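Local coordinates for ankyrin repeat family protein (PDB 3HRA) that is of unknown function but, as an ankyrin repeat protein, probably serves as a scaffold for binding other proteins, at residues Leu150-Asn154 with Gln155-Asp159. Residues are numbered along the deposited sequence; the frame is centred on the assembly and turned at random.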
ATOM      1  N   LEU A 150     -11.725 -11.559   6.013  1.00  9.48           N
ATOM      2  CA  LEU A 150     -12.483 -10.474   5.419  1.00 10.72           C
ATOM      3  C   LEU A 150     -12.881 -10.785   3.987  1.00 10.47           C
ATOM      4  O   LEU A 150     -13.691 -10.077   3.410  1.00 14.23           O
ATOM      5  CB  LEU A 150     -11.701  -9.167   5.484  1.00 10.27           C
ATOM      6  CG  LEU A 150     -11.839  -8.374   6.794  1.00 15.62           C
ATOM      7  CD1 LEU A 150     -11.641  -9.241   8.019  1.00 23.37           C
ATOM      8  CD2 LEU A 150     -10.874  -7.198   6.809  1.00 10.25           C
ATOM      9  N   ARG A 151     -12.316 -11.849   3.426  1.00 10.17           N
ATOM     10  CA  ARG A 151     -12.470 -12.115   1.996  1.00 10.19           C
ATOM     11  C   ARG A 151     -13.145 -13.457   1.702  1.00  6.84           C
ATOM     12  O   ARG A 151     -13.661 -14.114   2.597  1.00 14.11           O
ATOM     13  CB  ARG A 151     -11.116 -12.010   1.282  1.00  9.78           C
ATOM     14  CG  ARG A 151     -10.454 -10.627   1.431  1.00 10.00           C
ATOM     15  CD  ARG A 151     -11.343  -9.470   0.943  1.00  8.92           C
ATOM     16  NE  ARG A 151     -11.839  -9.661  -0.422  1.00 14.69           N
ATOM     17  CZ  ARG A 151     -11.914  -8.707  -1.351  1.00 13.10           C
ATOM     18  NH1 ARG A 151     -11.497  -7.473  -1.088  1.00 14.32           N
ATOM     19  NH2 ARG A 151     -12.392  -8.994  -2.559  1.00 18.04           N
ATOM     20  N   GLU A 152     -13.107 -13.856   0.431  1.00 10.49           N
ATOM     21  CA  GLU A 152     -13.967 -14.916  -0.104  1.00 11.81           C
ATOM     22  C   GLU A 152     -13.393 -16.344  -0.071  1.00 12.40           C
ATOM     23  O   GLU A 152     -14.062 -17.295  -0.482  1.00 16.91           O
ATOM     24  CB  GLU A 152     -14.368 -14.552  -1.537  1.00 18.48           C
ATOM     25  CG  GLU A 152     -15.174 -13.243  -1.649  1.00 17.77           C
ATOM     26  CD  GLU A 152     -14.353 -11.989  -1.349  1.00 22.70           C
ATOM     27  OE1 GLU A 152     -13.129 -11.996  -1.616  1.00 23.08           O
ATOM     28  OE2 GLU A 152     -14.935 -10.995  -0.849  1.00 32.90           O
ATOM     29  N   GLY A 153     -12.157 -16.487   0.392  1.00  9.88           N
ATOM     30  CA  GLY A 153     -11.546 -17.798   0.548  1.00  9.42           C
ATOM     31  C   GLY A 153     -11.187 -18.521  -0.736  1.00 10.58           C
ATOM     32  O   GLY A 153     -10.910 -19.727  -0.711  1.00 12.98           O
ATOM     33  N   ASN A 154     -11.191 -17.797  -1.853  1.00 13.28           N
ATOM     34  CA  ASN A 154     -10.999 -18.413  -3.159  1.00 13.06           C
ATOM     35  C   ASN A 154      -9.527 -18.626  -3.477  1.00 13.92           C
ATOM     36  O   ASN A 154      -8.671 -18.412  -2.623  1.00 12.64           O
ATOM     37  CB  ASN A 154     -11.673 -17.582  -4.255  1.00 13.64           C
ATOM     38  CG  ASN A 154     -11.079 -16.198  -4.386  1.00 14.49           C
ATOM     39  OD1 ASN A 154      -9.959 -15.944  -3.950  1.00 19.21           O
ATOM     40  ND2 ASN A 154     -11.825 -15.293  -5.002  1.00 19.80           N
ATOM     41  N   GLN A 155      -9.235 -19.053  -4.704  1.00 11.02           N
ATOM     42  CA  GLN A 155      -7.857 -19.354  -5.098  1.00 12.76           C
ATOM     43  C   GLN A 155      -6.860 -18.217  -4.824  1.00 10.32           C
ATOM     44  O   GLN A 155      -5.724 -18.466  -4.398  1.00 10.32           O
ATOM     45  CB  GLN A 155      -7.784 -19.711  -6.586  1.00 16.29           C
ATOM     46  CG  GLN A 155      -6.415 -20.191  -6.999  1.00 20.46           C
ATOM     47  CD  GLN A 155      -6.031 -21.485  -6.304  1.00 24.50           C
ATOM     48  OE1 GLN A 155      -6.610 -22.543  -6.579  1.00 35.73           O
ATOM     49  NE2 GLN A 155      -5.053 -21.411  -5.393  1.00 25.40           N
ATOM     50  N   LEU A 156      -7.268 -16.991  -5.123  1.00 13.15           N
ATOM     51  CA  LEU A 156      -6.382 -15.839  -4.982  1.00  9.88           C
ATOM     52  C   LEU A 156      -5.980 -15.697  -3.520  1.00  9.35           C
ATOM     53  O   LEU A 156      -4.813 -15.512  -3.198  1.00 10.49           O
ATOM     54  CB  LEU A 156      -7.078 -14.569  -5.478  1.00 12.94           C
ATOM     55  CG  LEU A 156      -6.350 -13.234  -5.310  1.00 10.91           C
ATOM     56  CD1 LEU A 156      -5.003 -13.254  -6.023  1.00 16.25           C
ATOM     57  CD2 LEU A 156      -7.237 -12.100  -5.810  1.00 16.42           C
ATOM     58  N   TYR A 157      -6.956 -15.829  -2.638  1.00  9.12           N
ATOM     59  CA  TYR A 157      -6.692 -15.670  -1.205  1.00  6.46           C
ATOM     60  C   TYR A 157      -5.968 -16.867  -0.622  1.00  8.97           C
ATOM     61  O   TYR A 157      -5.134 -16.709   0.268  1.00 10.02           O
ATOM     62  CB  TYR A 157      -7.951 -15.241  -0.440  1.00  7.75           C
ATOM     63  CG  TYR A 157      -8.307 -13.830  -0.838  1.00  9.33           C
ATOM     64  CD1 TYR A 157      -7.624 -12.742  -0.293  1.00  6.02           C
ATOM     65  CD2 TYR A 157      -9.252 -13.577  -1.824  1.00 12.04           C
ATOM     66  CE1 TYR A 157      -7.908 -11.437  -0.705  1.00  8.92           C
ATOM     67  CE2 TYR A 157      -9.540 -12.282  -2.228  1.00 10.13           C
ATOM     68  CZ  TYR A 157      -8.874 -11.218  -1.665  1.00 10.75           C
ATOM     69  OH  TYR A 157      -9.151  -9.925  -2.077  1.00 10.82           O
ATOM     70  N   GLN A 158      -6.229 -18.050  -1.178  1.00  9.85           N
ATOM     71  CA  GLN A 158      -5.455 -19.236  -0.821  1.00 11.52           C
ATOM     72  C   GLN A 158      -3.993 -18.961  -1.155  1.00  9.65           C
ATOM     73  O   GLN A 158      -3.106 -19.233  -0.355  1.00  9.69           O
ATOM     74  CB  GLN A 158      -5.977 -20.494  -1.542  1.00  7.73           C
ATOM     75  CG  GLN A 158      -7.365 -20.924  -1.079  1.00 11.58           C
ATOM     76  CD  GLN A 158      -8.066 -21.844  -2.067  1.00 11.17           C
ATOM     77  OE1 GLN A 158      -9.299 -21.836  -2.188  1.00 15.13           O
ATOM     78  NE2 GLN A 158      -7.286 -22.642  -2.777  1.00  8.61           N
ATOM     79  N   ASP A 159      -3.737 -18.392  -2.327  1.00  8.81           N
ATOM     80  CA  ASP A 159      -2.360 -18.101  -2.734  1.00  9.85           C
ATOM     81  C   ASP A 159      -1.696 -17.035  -1.836  1.00  8.78           C
ATOM     82  O   ASP A 159      -0.502 -17.123  -1.530  1.00 10.70           O
ATOM     83  CB  ASP A 159      -2.311 -17.656  -4.203  1.00  7.26           C
ATOM     84  CG  ASP A 159      -2.516 -18.823  -5.198  1.00 21.10           C
ATOM     85  OD1 ASP A 159      -2.454 -20.007  -4.798  1.00 22.32           O
ATOM     86  OD2 ASP A 159      -2.733 -18.541  -6.395  1.00 25.23           O
TER
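Asn154 OD1 accepts from two backbone N-H groups of the helix that begins just after it. The bond from Tyr157 N to Asn154 OD1 is 3.3 Å long and straight, with an N-H...O angle of 164°. The one from Leu156 N, 3.1 Å from Asn154 OD1, is bent and weak. Asn154 is therefore the N-cap of helix 155-166. With chi1 at 63°, its amide is tucked back above the main chain, which brings OD1 to the N-H groups of the first turn. Asn154 OD1 also lies at the edge of the Tyr157 ring, near its plane, 3.3 Å from Tyr157 CD2. The first full helical bond follows, from Gln158 N to Asn154 O at 2.9 Å.

Arg151 covers one face of the Tyr157 ring. Arg151 CB stands 3.6 Å from the centroid of the Tyr157 ring and almost on the ring normal, a CH-pi contact. Arg151 CG packs on the same face, 3.4 Å from Tyr157 CE1. Bends at chi2 and chi3 fold the chain along the ring and bring the guanidinium over the phenol oxygen. Tyr157 OH lies 3.1 Å from Arg151 CZ, over one guanidinium face, while the N-H groups point elsewhere. Arg151 NE and NH2 both reach Glu152 OE1 in the guanidinium plane, the NE bond being 2.9 Å. This side-on salt bridge probably helps to fix the rotation of the guanidinium.

The loop joins helix 143-149 to helix 155-166 within a predicted ankyrin repeat. Glu115, at the end of helix 110-115, binds Tyr157 OH through its backbone O and Arg151 NH1 through its carboxylate. Tyr190 OH bonds to Arg151 O, and Gln158 packs against helix 191-198, so the turn is tied to helices before and after it in the stack.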